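Local coordinates for protein DNA polymerase III subunit beta (Caulobacter crescentus, PDB 5WCE) that forms a ring-shaped homodimer around DNA that probably tethers DNA polymerases and other proteins to it and makes replication processive, at residues 294-299 with 328-333; 258-263 with 373-378; 281-286 with 305-310; 34-39 with 117-122. One frame throughout, in Å; residues are numbered along the deposited sequence.

Overall arrangement
Interaction 4 comes first along the chain. It closes a loop within the N-terminal domain, joining the turn before strand 39-45 to the loop after strand 112-116. The other three contacts belong to the C-terminal domain, on the opposite side of the chain's centre. Interaction 2 joins the loop before strand 267-272 to the end of strand 370-374, and interactions 1 and 3 nest inside the loop it closes. Those two cross, since 281-286 and 305-310 of interaction 3 alternate with 294-299 and 328-333 of interaction 1. Both reach the same four-stranded sheet, in which strands 293-299 and 302-308 are neighbours. Interactions 1 and 2 touch where Gly-331 meets Leu-377.

Interaction 1: 294-299 with 328-333; sequences VKLAVE and FEIGFN
The Phe-328 ring carries Val-298 on one face. Val-298 CB stands 3.7 Å above the ring plane, offset toward the rim, in a CH-pi contact. Its CG1 lies 3.7 Å from Phe-328 CE1, while its CG2 is nearest Phe-328 CZ. The two side chains point the same way. Phe-353 meets the Phe-328 ring edge-to-face. Leu-296 CD2 comes to the edge of the Phe-332 ring, in its plane, 4.0 Å from Phe-332 CE2. Leu-296 CB also packs on Ile-330 CG2.

The backbones form two antiparallel strands at 155°, edge strand 328-333 and its inner neighbour 293-299 in the four-stranded sheet of the C-terminal domain. Val-294, Leu-296 and Val-298 make hydrogen-bonded pairs with Phe-332, Ile-330 and Phe-328. Each pair has two N-H...O bonds, as from Leu-296 N to Ile-330 O at 2.8 Å. The side chains of these six residues share one face, where Leu-305 of the next strand, 302-308, touches Val-294 and Leu-296.

The other face is more polar. Lys-295, with CG opposite its backbone N (chi1 -179°) and the chain extended beyond, runs beside Glu-329, its CE 4.0 Å from Glu-329 CG. Their charged ends stay apart, with Lys-295 NZ 6.1 Å from Glu-329 OE1. Water 1 lies within hydrogen-bonding distance of Val-298 O and Glu-329 OE2, but cannot serve every acceptor near it.

Interaction 2: 258-263 with 373-378; sequences MRVIPR and VLMPLR
The backbones of Ile-261 and Val-373 come nearest, with their CA atoms 6.6 Å apart, and no hydrogen bond joins the two segments. Side chains therefore make the contact. Val-373 carries most of it, and its CB points toward the 258-263 loop. Its two methyls divide the work. CG2 reaches Ile-261 CG1 at 3.9 Å and Pro-262 CD at 4.1 Å. CG1 is instead near the backbone, 4.1 Å from Val-260 O. The torsion explains the split: with chi1 at -173°, CG1 lies opposite the backbone N and CG2 lies beside it.

Ile-261 meets Val-373 at a slant. Its CG1 does the touching, because this branch is placed beside the backbone N (chi1 -63°). Pro-262 turns its ring carbon CD to the same methyl. Val-260 CG1 has a longer contact, 4.5 Å from Met-375 SD. This one is tentative, since Met-375 is present in two conformers.

Neighbouring strands complete the apolar patch. Leu-189 of strand 188-195 touches both Ile-261 and Val-373, and Leu-361 of strand 360-364 touches Ile-261 and Pro-262. Strand 370-374 pairs with strand 188-195, so the contact lies where the central and C-terminal domains join. In bacterial relatives, the hydrophobic groove that takes up short peptide motifs of polymerases and other partners lies at this junction. The apolar patch of Val-260, Ile-261, Pro-262, Val-373 and Met-375 is consistent with part of that groove.

Interaction 3: 281-286 with 305-310; sequences DRVATI and LTVRNM
Asn-309 ND2 donates to the backbone oxygen of Ile-286 at 2.8 Å. The bond is bent, with 150° at the hydrogen. The nitrogen also stands 31° from the carbonyl plane of Ile-286. The amide is held from its other end too, as Asn-309 OD1 accepts from the backbone N of Gly-313 and of Glu-311. Three bonds thus fix its rotation and join the chain at Ile-286 to the turn after strand 302-308. Asn-309 CG lies between its own backbone N and carbonyl carbon (chi1 65°), which turns the amide toward Ile-286.

Apolar groups fill the rest of the contact. This is helix-on-sheet packing in the C-terminal domain, with helix 273-284 lying on the face of the sheet that bears Leu-305 and Val-307. Val-307 CB approaches the backbone oxygen of Val-283 at 3.3 Å. Beside this, Val-283 CG2 and Val-307 CG2 meet at 3.7 Å, their side chains passing at a slant. The same Val-283 methyl reaches Leu-305 CB at 4.1 Å, and these two side chains cross at about a right angle. Ile-286 slides past Val-307 in the opposite direction, but the modelled separation of their ends is too short to be trusted.

Another side of segment 281-286 faces the second subunit of the head-to-tail ring, where Asp-281 OD1 makes a salt bridge with Lys-87 of that subunit and Arg-282 NH1 bonds to the backbone oxygen of the same lysine. Arg-282 NE makes a salt bridge with Glu-317 OE1 of its own chain.

Interaction 4: 34-39 with 117-122; sequences IPILSN and PVLPAG
Apolar contacts centre on Leu-119, whose CD1 branch leans against the turn formed by 35-38. This methyl lies 3.8 Å from Ile-36 CA and 4.0 Å from Ile-36 CB. Pro-35 CB is also 4.0 Å from it. The side chains of Ile-36 and Leu-119 cross at a slant. Ile-36 reaches past the leucine with its CG1 arm, set opposite the backbone N (chi1 -163°), and its CD1 comes 3.6 Å from Pro-120 O.

Amide-to-alkyl packing follows at Asn-39. Its ND2 lies 3.8 Å from Leu-119 CD1, and the two side chains cross at about a right angle.

The contact joins two loops of the N-terminal domain. Residues 35-38 form a 3-10 turn that leads into strand 39-45, and its bonds include Asn-39 N to Ile-36 O. The 117-122 segment follows strand 112-116 and runs past strand 72-77, where Leu-119 makes a backbone bond with Thr-75.

Polar links between the loops are indirect. Water 2 accepts from Asn-39 ND2 at 2.9 Å and donates to Pro-117 O at 2.9 Å. Asn-39 ND2 is also hydrogen-bonded to Thr-75 OG1, so it has two polar partners besides its leucine neighbour. Thr-75 OG1 is hydrogen-bonded to Leu-119 O as well, which makes this threonine a second bridge. Pro-117 packs on Glu-311 of the second subunit.

Interaction 1: 294-299 with 328-333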
loop_
_atom_site.group_PDB
_atom_site.type_symbol
_atom_site.label_atom_id
_atom_site.label_comp_id
_atom_site.label_asym_id
_atom_site.label_seq_id
_atom_site.Cartn_x
_atom_site.Cartn_y
_atom_site.Cartn_z
ATOM N N VAL A 294 -16.749 17.881 12.494
ATOM C CA VAL A 294 -18.118 17.903 11.985
ATOM C C VAL A 294 -19.044 18.449 13.084
ATOM O O VAL A 294 -18.944 18.041 14.250
ATOM C CB VAL A 294 -18.545 16.521 11.478
ATOM C CG1 VAL A 294 -18.427 15.451 12.527
ATOM C CG2 VAL A 294 -19.971 16.518 10.930
ATOM N N LYS A 295 -19.922 19.363 12.680
ATOM C CA LYS A 295 -20.985 19.872 13.545
ATOM C C LYS A 295 -22.273 19.041 13.405
ATOM O O LYS A 295 -22.701 18.788 12.299
ATOM C CB LYS A 295 -21.289 21.335 13.211
ATOM C CG LYS A 295 -22.378 21.958 14.089
ATOM C CD LYS A 295 -22.454 23.433 13.685
ATOM C CE LYS A 295 -23.571 24.202 14.301
ATOM N NZ LYS A 295 -23.530 25.546 13.620
ATOM N N LEU A 296 -22.855 18.643 14.532
ATOM C CA LEU A 296 -24.114 17.901 14.607
ATOM C C LEU A 296 -25.112 18.871 15.234
ATOM O O LEU A 296 -24.977 19.233 16.427
ATOM C CB LEU A 296 -24.009 16.665 15.505
ATOM C CG LEU A 296 -23.334 15.378 15.029
ATOM C CD1 LEU A 296 -21.906 15.652 14.582
ATOM C CD2 LEU A 296 -23.373 14.285 16.086
ATOM N N ALA A 297 -26.058 19.363 14.421
ATOM C CA ALA A 297 -27.147 20.172 14.919
ATOM C C ALA A 297 -28.324 19.218 15.157
ATOM O O ALA A 297 -28.933 18.694 14.215
ATOM C CB ALA A 297 -27.489 21.274 13.924
ATOM N N VAL A 298 -28.562 18.922 16.425
ATOM C CA VAL A 298 -29.506 17.911 16.869
ATOM C C VAL A 298 -30.806 18.623 17.251
ATOM O O VAL A 298 -30.800 19.636 17.965
ATOM C CB VAL A 298 -28.932 17.121 18.101
ATOM C CG1 VAL A 298 -29.837 16.013 18.529
ATOM C CG2 VAL A 298 -27.567 16.526 17.753
ATOM N N GLU A 299 -31.902 18.088 16.740
ATOM C CA GLU A 299 -33.238 18.525 17.072
ATOM C C GLU A 299 -34.169 17.330 17.026
ATOM O O GLU A 299 -33.799 16.297 16.484
ATOM C CB GLU A 299 -33.692 19.626 16.069
ATOM C CG GLU A 299 -33.819 19.122 14.639
ATOM C CD GLU A 299 -34.187 20.222 13.620
ATOM O OE1 GLU A 299 -35.309 20.736 13.717
ATOM O OE2 GLU A 299 -33.340 20.540 12.756
ATOM N N PHE A 328 -29.782 20.990 20.345
ATOM C CA PHE A 328 -28.475 21.461 20.720
ATOM C C PHE A 328 -27.536 21.243 19.545
ATOM O O PHE A 328 -27.900 20.521 18.624
ATOM C CB PHE A 328 -27.956 20.739 21.971
ATOM C CG PHE A 328 -27.796 19.289 21.797
ATOM C CD1 PHE A 328 -28.861 18.443 21.973
ATOM C CD2 PHE A 328 -26.556 18.756 21.493
ATOM C CE1 PHE A 328 -28.718 17.070 21.865
ATOM C CE2 PHE A 328 -26.389 17.371 21.386
ATOM C CZ PHE A 328 -27.457 16.534 21.522
ATOM N N GLU A 329 -26.343 21.839 19.633
ATOM C CA GLU A 329 -25.302 21.710 18.634
ATOM C C GLU A 329 -24.033 21.209 19.337
ATOM O O GLU A 329 -23.714 21.641 20.431
ATOM C CB GLU A 329 -25.064 23.025 17.924
ATOM C CG GLU A 329 -26.293 23.541 17.146
ATOM C CD GLU A 329 -27.300 24.294 18.051
ATOM O OE1 GLU A 329 -26.877 25.251 18.763
ATOM O OE2 GLU A 329 -28.516 23.938 18.046
ATOM N N ILE A 330 -23.343 20.248 18.719
ATOM C CA ILE A 330 -22.131 19.679 19.294
ATOM C C ILE A 330 -21.221 19.316 18.125
ATOM O O ILE A 330 -21.717 18.951 17.037
ATOM C CB ILE A 330 -22.495 18.458 20.182
ATOM C CG1 ILE A 330 -21.336 18.020 21.078
ATOM C CG2 ILE A 330 -23.025 17.282 19.370
ATOM C CD1 ILE A 330 -21.741 16.964 22.091
ATOM N N GLY A 331 -19.923 19.416 18.367
ATOM C CA GLY A 331 -18.907 19.111 17.368
ATOM C C GLY A 331 -18.083 17.906 17.765
ATOM O O GLY A 331 -17.723 17.720 18.974
ATOM N N PHE A 332 -17.691 17.104 16.765
ATOM C CA PHE A 332 -16.760 16.001 16.968
ATOM C C PHE A 332 -15.720 15.956 15.837
ATOM O O PHE A 332 -15.949 16.466 14.756
ATOM C CB PHE A 332 -17.441 14.646 17.004
ATOM C CG PHE A 332 -18.408 14.473 18.140
ATOM C CD1 PHE A 332 -17.952 14.487 19.463
ATOM C CD2 PHE A 332 -19.734 14.230 17.894
ATOM C CE1 PHE A 332 -18.818 14.342 20.509
ATOM C CE2 PHE A 332 -20.618 14.067 18.945
ATOM C CZ PHE A 332 -20.159 14.142 20.254
ATOM N N ASN A 333 -14.553 15.420 16.155
ATOM C CA ASN A 333 -13.580 15.037 15.114
ATOM C C ASN A 333 -14.248 13.936 14.290
ATOM O O ASN A 333 -14.715 12.912 14.809
ATOM C CB ASN A 333 -12.260 14.581 15.788
ATOM C CG ASN A 333 -11.190 14.129 14.797
ATOM O OD1 ASN A 333 -11.414 13.239 14.025
ATOM N ND2 ASN A 333 -10.017 14.706 14.897
HETATM O O HOH W 1 -29.925 22.080 16.876
#

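Interaction 2: 258-263 with 373-378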
loop_
_atom_site.group_PDB
_atom_site.type_symbol
_atom_site.label_atom_id
_atom_site.label_comp_id
_atom_site.label_asym_id
_atom_site.label_seq_id
_atom_site.Cartn_x
_atom_site.Cartn_y
_atom_site.Cartn_z
ATOM N N MET A 258 -13.143 5.663 34.823
ATOM C CA MET A 258 -14.537 5.628 35.298
ATOM C C MET A 258 -15.134 7.051 35.467
ATOM O O MET A 258 -16.322 7.239 35.243
ATOM C CB MET A 258 -14.687 4.763 36.556
ATOM C CG MET A 258 -14.490 3.277 36.220
ATOM S SD MET A 258 -14.271 2.180 37.633
ATOM C CE MET A 258 -13.327 0.858 36.908
ATOM N N ARG A 259 -14.281 8.038 35.754
ATOM C CA ARG A 259 -14.695 9.446 35.919
ATOM C C ARG A 259 -15.028 10.162 34.612
ATOM O O ARG A 259 -15.737 11.172 34.590
ATOM C CB ARG A 259 -13.596 10.232 36.661
ATOM N N VAL A 260 -14.513 9.614 33.523
ATOM C CA VAL A 260 -14.670 10.151 32.186
ATOM C C VAL A 260 -15.896 9.542 31.483
ATOM O O VAL A 260 -16.440 10.140 30.564
ATOM C CB VAL A 260 -13.398 9.849 31.348
ATOM C CG1 VAL A 260 -13.467 10.569 30.006
ATOM C CG2 VAL A 260 -12.138 10.280 32.114
ATOM N N ILE A 261 -16.290 8.331 31.874
ATOM C CA ILE A 261 -17.354 7.618 31.204
ATOM C C ILE A 261 -18.646 8.110 31.811
ATOM O O ILE A 261 -18.939 7.835 32.987
ATOM C CB ILE A 261 -17.256 6.075 31.299
ATOM C CG1 ILE A 261 -15.972 5.608 30.611
ATOM C CG2 ILE A 261 -18.497 5.439 30.662
ATOM C CD1 ILE A 261 -15.787 4.109 30.542
ATOM N N PRO A 262 -19.423 8.852 31.019
ATOM C CA PRO A 262 -20.657 9.426 31.572
ATOM C C PRO A 262 -21.715 8.389 31.972
ATOM O O PRO A 262 -22.020 7.472 31.205
ATOM C CB PRO A 262 -21.172 10.341 30.453
ATOM C CG PRO A 262 -20.443 9.949 29.215
ATOM C CD PRO A 262 -19.331 8.986 29.558
ATOM N N ARG A 263 -22.286 8.548 33.164
ATOM C CA ARG A 263 -23.319 7.619 33.663
ATOM C C ARG A 263 -24.706 8.168 33.555
ATOM O O ARG A 263 -25.658 7.392 33.493
ATOM C CB ARG A 263 -23.070 7.304 35.130
ATOM C CG ARG A 263 -21.778 6.567 35.396
ATOM C CD ARG A 263 -21.555 6.428 36.908
ATOM N NE ARG A 263 -20.447 5.507 37.138
ATOM N N VAL A 373 -16.659 6.567 24.208
ATOM C CA VAL A 373 -16.762 7.930 24.679
ATOM C C VAL A 373 -16.087 8.826 23.608
ATOM O O VAL A 373 -14.922 8.574 23.173
ATOM C CB VAL A 373 -16.133 8.179 26.056
ATOM C CG1 VAL A 373 -16.439 9.589 26.537
ATOM C CG2 VAL A 373 -16.658 7.195 27.094
ATOM N N LEU A 374 -16.844 9.834 23.186
ATOM C CA LEU A 374 -16.367 10.916 22.315
ATOM C C LEU A 374 -16.362 12.223 23.078
ATOM O O LEU A 374 -17.324 12.514 23.794
ATOM C CB LEU A 374 -17.270 11.094 21.101
ATOM C CG LEU A 374 -17.283 9.892 20.147
ATOM C CD1 LEU A 374 -18.495 9.949 19.215
ATOM C CD2 LEU A 374 -15.974 9.808 19.411
ATOM N N MET A 375 -15.260 12.963 22.897
ATOM C CA MET A 375 -15.083 14.242 23.542
ATOM C C MET A 375 -15.446 15.340 22.534
ATOM O O MET A 375 -14.971 15.340 21.411
ATOM C CB MET A 375 -13.662 14.370 24.038
ATOM C CG MET A 375 -13.263 13.188 24.951
ATOM S SD MET A 375 -14.346 13.043 26.388
ATOM C CE MET A 375 -13.878 14.590 27.154
ATOM N N PRO A 376 -16.317 16.257 22.930
ATOM C CA PRO A 376 -16.712 17.259 21.950
ATOM C C PRO A 376 -15.702 18.356 21.786
ATOM O O PRO A 376 -14.790 18.524 22.591
ATOM C CB PRO A 376 -18.033 17.786 22.509
ATOM C CG PRO A 376 -17.814 17.752 23.988
ATOM C CD PRO A 376 -17.017 16.476 24.216
ATOM N N LEU A 377 -15.810 19.066 20.671
ATOM C CA LEU A 377 -14.929 20.152 20.396
ATOM C C LEU A 377 -15.723 21.271 19.748
ATOM O O LEU A 377 -16.884 21.093 19.369
ATOM C CB LEU A 377 -13.741 19.715 19.563
ATOM C CG LEU A 377 -14.015 18.767 18.363
ATOM C CD1 LEU A 377 -14.853 19.488 17.396
ATOM C CD2 LEU A 377 -12.779 18.253 17.681
ATOM N N ARG A 378 -15.121 22.441 19.720
ATOM C CA ARG A 378 -15.705 23.570 18.983
ATOM C C ARG A 378 -15.191 23.416 17.539
ATOM O O ARG A 378 -13.988 23.226 17.330
ATOM C CB ARG A 378 -15.244 24.872 19.618
ATOM C CG ARG A 378 -15.912 26.099 19.034
ATOM C CD ARG A 378 -15.175 27.357 19.385
ATOM N NE ARG A 378 -15.519 28.452 18.481
ATOM C CZ ARG A 378 -16.669 29.141 18.509
ATOM N NH1 ARG A 378 -17.630 28.874 19.383
ATOM N NH2 ARG A 378 -16.841 30.124 17.638
#

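Interaction 3: 281-286 with 305-310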
loop_
_atom_site.group_PDB
_atom_site.type_symbol
_atom_site.label_atom_id
_atom_site.label_comp_id
_atom_site.label_asym_id
_atom_site.label_seq_id
_atom_site.Cartn_x
_atom_site.Cartn_y
_atom_site.Cartn_z
ATOM N N ASP A 281 -19.155 10.543 6.599
ATOM C CA ASP A 281 -18.095 10.346 5.632
ATOM C C ASP A 281 -18.262 11.253 4.403
ATOM O O ASP A 281 -17.290 11.899 3.971
ATOM C CB ASP A 281 -18.068 8.865 5.254
ATOM C CG ASP A 281 -16.873 8.488 4.406
ATOM O OD1 ASP A 281 -15.823 9.117 4.531
ATOM O OD2 ASP A 281 -17.029 7.574 3.584
ATOM N N ARG A 282 -19.481 11.368 3.877
ATOM C CA ARG A 282 -19.743 12.300 2.792
ATOM C C ARG A 282 -19.373 13.743 3.096
ATOM O O ARG A 282 -18.602 14.371 2.347
ATOM C CB ARG A 282 -21.213 12.290 2.362
ATOM C CG ARG A 282 -21.519 11.361 1.252
ATOM C CD ARG A 282 -22.900 11.599 0.716
ATOM N NE ARG A 282 -23.899 11.145 1.684
ATOM C CZ ARG A 282 -24.275 9.884 1.882
ATOM N NH1 ARG A 282 -23.741 8.885 1.187
ATOM N NH2 ARG A 282 -25.209 9.632 2.800
ATOM N N VAL A 283 -19.944 14.291 4.184
ATOM C CA VAL A 283 -19.739 15.712 4.478
ATOM C C VAL A 283 -18.283 15.998 4.832
ATOM O O VAL A 283 -17.803 17.090 4.534
ATOM C CB VAL A 283 -20.696 16.247 5.544
ATOM C CG1 VAL A 283 -22.123 16.206 5.029
ATOM C CG2 VAL A 283 -20.577 15.517 6.853
ATOM N N ALA A 284 -17.580 15.024 5.405
ATOM C CA ALA A 284 -16.160 15.190 5.739
ATOM C C ALA A 284 -15.210 15.234 4.512
ATOM O O ALA A 284 -14.100 15.737 4.606
ATOM C CB ALA A 284 -15.705 14.092 6.685
ATOM N N THR A 285 -15.684 14.692 3.404
ATOM C CA THR A 285 -15.010 14.786 2.137
ATOM C C THR A 285 -14.660 16.144 1.650
ATOM O O THR A 285 -13.775 16.216 0.781
ATOM C CB THR A 285 -15.853 14.212 0.993
ATOM O OG1 THR A 285 -16.290 12.917 1.382
ATOM C CG2 THR A 285 -15.031 14.014 -0.268
ATOM N N ILE A 286 -15.341 17.203 2.063
ATOM C CA ILE A 286 -14.906 18.532 1.534
ATOM C C ILE A 286 -13.538 18.933 2.106
ATOM O O ILE A 286 -12.989 19.906 1.603
ATOM C CB ILE A 286 -15.851 19.788 1.656
ATOM C CG1 ILE A 286 -16.464 19.889 2.990
ATOM C CG2 ILE A 286 -16.854 19.948 0.495
ATOM C CD1 ILE A 286 -15.518 19.842 4.124
ATOM N N LEU A 305 -25.788 17.624 9.723
ATOM C CA LEU A 305 -24.346 17.576 9.765
ATOM C C LEU A 305 -23.753 18.678 8.924
ATOM O O LEU A 305 -24.136 18.826 7.755
ATOM C CB LEU A 305 -23.835 16.214 9.238
ATOM C CG LEU A 305 -24.276 14.979 10.015
ATOM C CD1 LEU A 305 -23.987 13.734 9.141
ATOM C CD2 LEU A 305 -23.571 14.953 11.372
ATOM N N THR A 306 -22.786 19.421 9.477
ATOM C CA THR A 306 -22.021 20.413 8.691
ATOM C C THR A 306 -20.502 20.229 8.850
ATOM O O THR A 306 -20.018 20.076 9.965
ATOM C CB THR A 306 -22.421 21.834 9.071
ATOM O OG1 THR A 306 -23.810 21.989 8.888
ATOM C CG2 THR A 306 -21.698 22.850 8.233
ATOM N N VAL A 307 -19.762 20.235 7.732
ATOM C CA VAL A 307 -18.293 20.289 7.709
ATOM C C VAL A 307 -17.895 21.474 6.836
ATOM O O VAL A 307 -18.599 21.802 5.863
ATOM C CB VAL A 307 -17.651 18.997 7.164
ATOM C CG1 VAL A 307 -16.097 19.051 7.048
ATOM C CG2 VAL A 307 -17.965 17.828 8.043
ATOM N N ARG A 308 -16.839 22.180 7.248
ATOM C CA ARG A 308 -16.220 23.255 6.500
ATOM C C ARG A 308 -14.721 22.969 6.427
ATOM O O ARG A 308 -14.155 22.373 7.330
ATOM C CB ARG A 308 -16.462 24.616 7.129
ATOM C CG ARG A 308 -17.954 24.970 7.212
ATOM C CD ARG A 308 -18.227 26.431 7.562
ATOM N NE ARG A 308 -18.745 27.237 6.443
ATOM C CZ ARG A 308 -18.021 27.737 5.430
ATOM N NH1 ARG A 308 -16.713 27.532 5.308
ATOM N NH2 ARG A 308 -18.628 28.455 4.507
ATOM N N ASN A 309 -14.097 23.334 5.315
ATOM C CA ASN A 309 -12.656 23.236 5.219
ATOM C C ASN A 309 -12.065 24.637 5.389
ATOM O O ASN A 309 -12.806 25.637 5.533
ATOM C CB ASN A 309 -12.225 22.547 3.901
ATOM C CG ASN A 309 -12.583 23.342 2.644
ATOM O OD1 ASN A 309 -12.827 24.563 2.686
ATOM N ND2 ASN A 309 -12.600 22.664 1.523
ATOM N N MET A 310 -10.733 24.689 5.323
ATOM C CA MET A 310 -9.996 25.924 5.479
ATOM C C MET A 310 -9.801 26.711 4.171
ATOM O O MET A 310 -8.896 27.536 4.097
ATOM C CB MET A 310 -8.627 25.588 6.119
ATOM C CG MET A 310 -8.751 25.214 7.593
ATOM S SD MET A 310 -7.128 24.916 8.309
ATOM C CE MET A 310 -6.203 26.442 8.093
#

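Interaction 4: 34-39 with 117-122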
loop_
_atom_site.group_PDB
_atom_site.type_symbol
_atom_site.label_atom_id
_atom_site.label_comp_id
_atom_site.label_asym_id
_atom_site.label_seq_id
_atom_site.Cartn_x
_atom_site.Cartn_y
_atom_site.Cartn_z
ATOM N N ILE A 34 21.259 -1.154 16.919
ATOM C CA ILE A 34 22.127 -2.085 17.666
ATOM C C ILE A 34 22.100 -3.449 16.931
ATOM O O ILE A 34 21.047 -4.066 16.813
ATOM C CB ILE A 34 21.679 -2.207 19.141
ATOM C CG1 ILE A 34 21.756 -0.816 19.826
ATOM C CG2 ILE A 34 22.576 -3.160 19.923
ATOM C CD1 ILE A 34 20.627 -0.554 20.798
ATOM N N PRO A 35 23.254 -3.882 16.388
ATOM C CA PRO A 35 23.210 -5.003 15.439
ATOM C C PRO A 35 22.593 -6.267 16.003
ATOM O O PRO A 35 21.825 -6.909 15.320
ATOM C CB PRO A 35 24.670 -5.214 15.083
ATOM C CG PRO A 35 25.273 -3.857 15.208
ATOM C CD PRO A 35 24.569 -3.210 16.373
ATOM N N ILE A 36 22.864 -6.598 17.249
ATOM C CA ILE A 36 22.343 -7.861 17.753
ATOM C C ILE A 36 20.796 -7.888 17.844
ATOM O O ILE A 36 20.174 -8.940 17.713
ATOM C CB ILE A 36 23.042 -8.338 19.053
ATOM C CG1 ILE A 36 22.728 -9.834 19.220
ATOM C CG2 ILE A 36 22.553 -7.506 20.250
ATOM C CD1 ILE A 36 23.667 -10.586 20.068
ATOM N N LEU A 37 20.160 -6.724 17.964
ATOM C CA LEU A 37 18.714 -6.665 18.017
ATOM C C LEU A 37 18.093 -6.882 16.647
ATOM O O LEU A 37 16.916 -7.118 16.559
ATOM C CB LEU A 37 18.249 -5.316 18.580
ATOM C CG LEU A 37 18.743 -4.959 19.989
ATOM C CD1 LEU A 37 18.010 -3.690 20.452
ATOM C CD2 LEU A 37 18.427 -6.098 20.949
ATOM N N SER A 38 18.892 -6.875 15.586
ATOM C CA SER A 38 18.430 -7.296 14.271
ATOM C C SER A 38 18.471 -8.814 14.118
ATOM O O SER A 38 17.999 -9.303 13.103
ATOM C CB SER A 38 19.329 -6.667 13.157
ATOM O OG SER A 38 18.914 -5.318 13.039
ATOM N N ASN A 39 19.026 -9.537 15.094
ATOM C CA ASN A 39 19.210 -10.970 14.971
ATOM C C ASN A 39 18.162 -11.820 15.649
ATOM O O ASN A 39 17.442 -11.367 16.601
ATOM C CB ASN A 39 20.611 -11.385 15.444
ATOM C CG ASN A 39 21.695 -10.994 14.445
ATOM O OD1 ASN A 39 21.427 -10.272 13.504
ATOM N ND2 ASN A 39 22.931 -11.469 14.662
ATOM N N PRO A 117 26.767 -13.633 8.494
ATOM C CA PRO A 117 27.566 -13.320 9.676
ATOM C C PRO A 117 26.711 -13.509 10.940
ATOM O O PRO A 117 25.474 -13.338 10.933
ATOM C CB PRO A 117 27.917 -11.837 9.499
ATOM C CG PRO A 117 26.737 -11.300 8.702
ATOM C CD PRO A 117 26.516 -12.417 7.685
ATOM N N VAL A 118 27.393 -13.945 11.986
ATOM C CA VAL A 118 26.726 -14.257 13.270
ATOM C C VAL A 118 27.220 -13.325 14.371
ATOM O O VAL A 118 28.298 -12.699 14.260
ATOM C CB VAL A 118 26.913 -15.729 13.712
ATOM C CG1 VAL A 118 26.255 -16.660 12.722
ATOM C CG2 VAL A 118 28.378 -16.109 13.933
ATOM N N LEU A 119 26.408 -13.233 15.428
ATOM C CA LEU A 119 26.864 -12.628 16.647
ATOM C C LEU A 119 26.649 -13.633 17.791
ATOM O O LEU A 119 25.696 -14.434 17.768
ATOM C CB LEU A 119 26.172 -11.285 16.874
ATOM C CG LEU A 119 26.511 -10.194 15.843
ATOM C CD1 LEU A 119 25.514 -9.055 15.948
ATOM C CD2 LEU A 119 27.960 -9.667 16.029
ATOM N N PRO A 120 27.518 -13.573 18.791
ATOM C CA PRO A 120 27.455 -14.518 19.889
ATOM C C PRO A 120 26.136 -14.522 20.655
ATOM O O PRO A 120 25.572 -13.456 20.974
ATOM C CB PRO A 120 28.589 -14.087 20.824
ATOM C CG PRO A 120 29.319 -13.011 20.161
ATOM C CD PRO A 120 28.552 -12.545 18.974
ATOM N N ALA A 121 25.675 -15.720 20.935
ATOM C CA ALA A 121 24.495 -15.961 21.687
ATOM C C ALA A 121 24.528 -15.341 23.094
ATOM O O ALA A 121 23.483 -14.882 23.553
ATOM C CB ALA A 121 24.190 -17.459 21.739
ATOM N N GLY A 122 25.711 -15.245 23.721
ATOM C CA GLY A 122 25.856 -14.615 25.041
ATOM C C GLY A 122 25.611 -13.118 25.081
ATOM O O GLY A 122 25.448 -12.562 26.166
HETATM O O HOH W 2 24.963 -11.111 12.669
#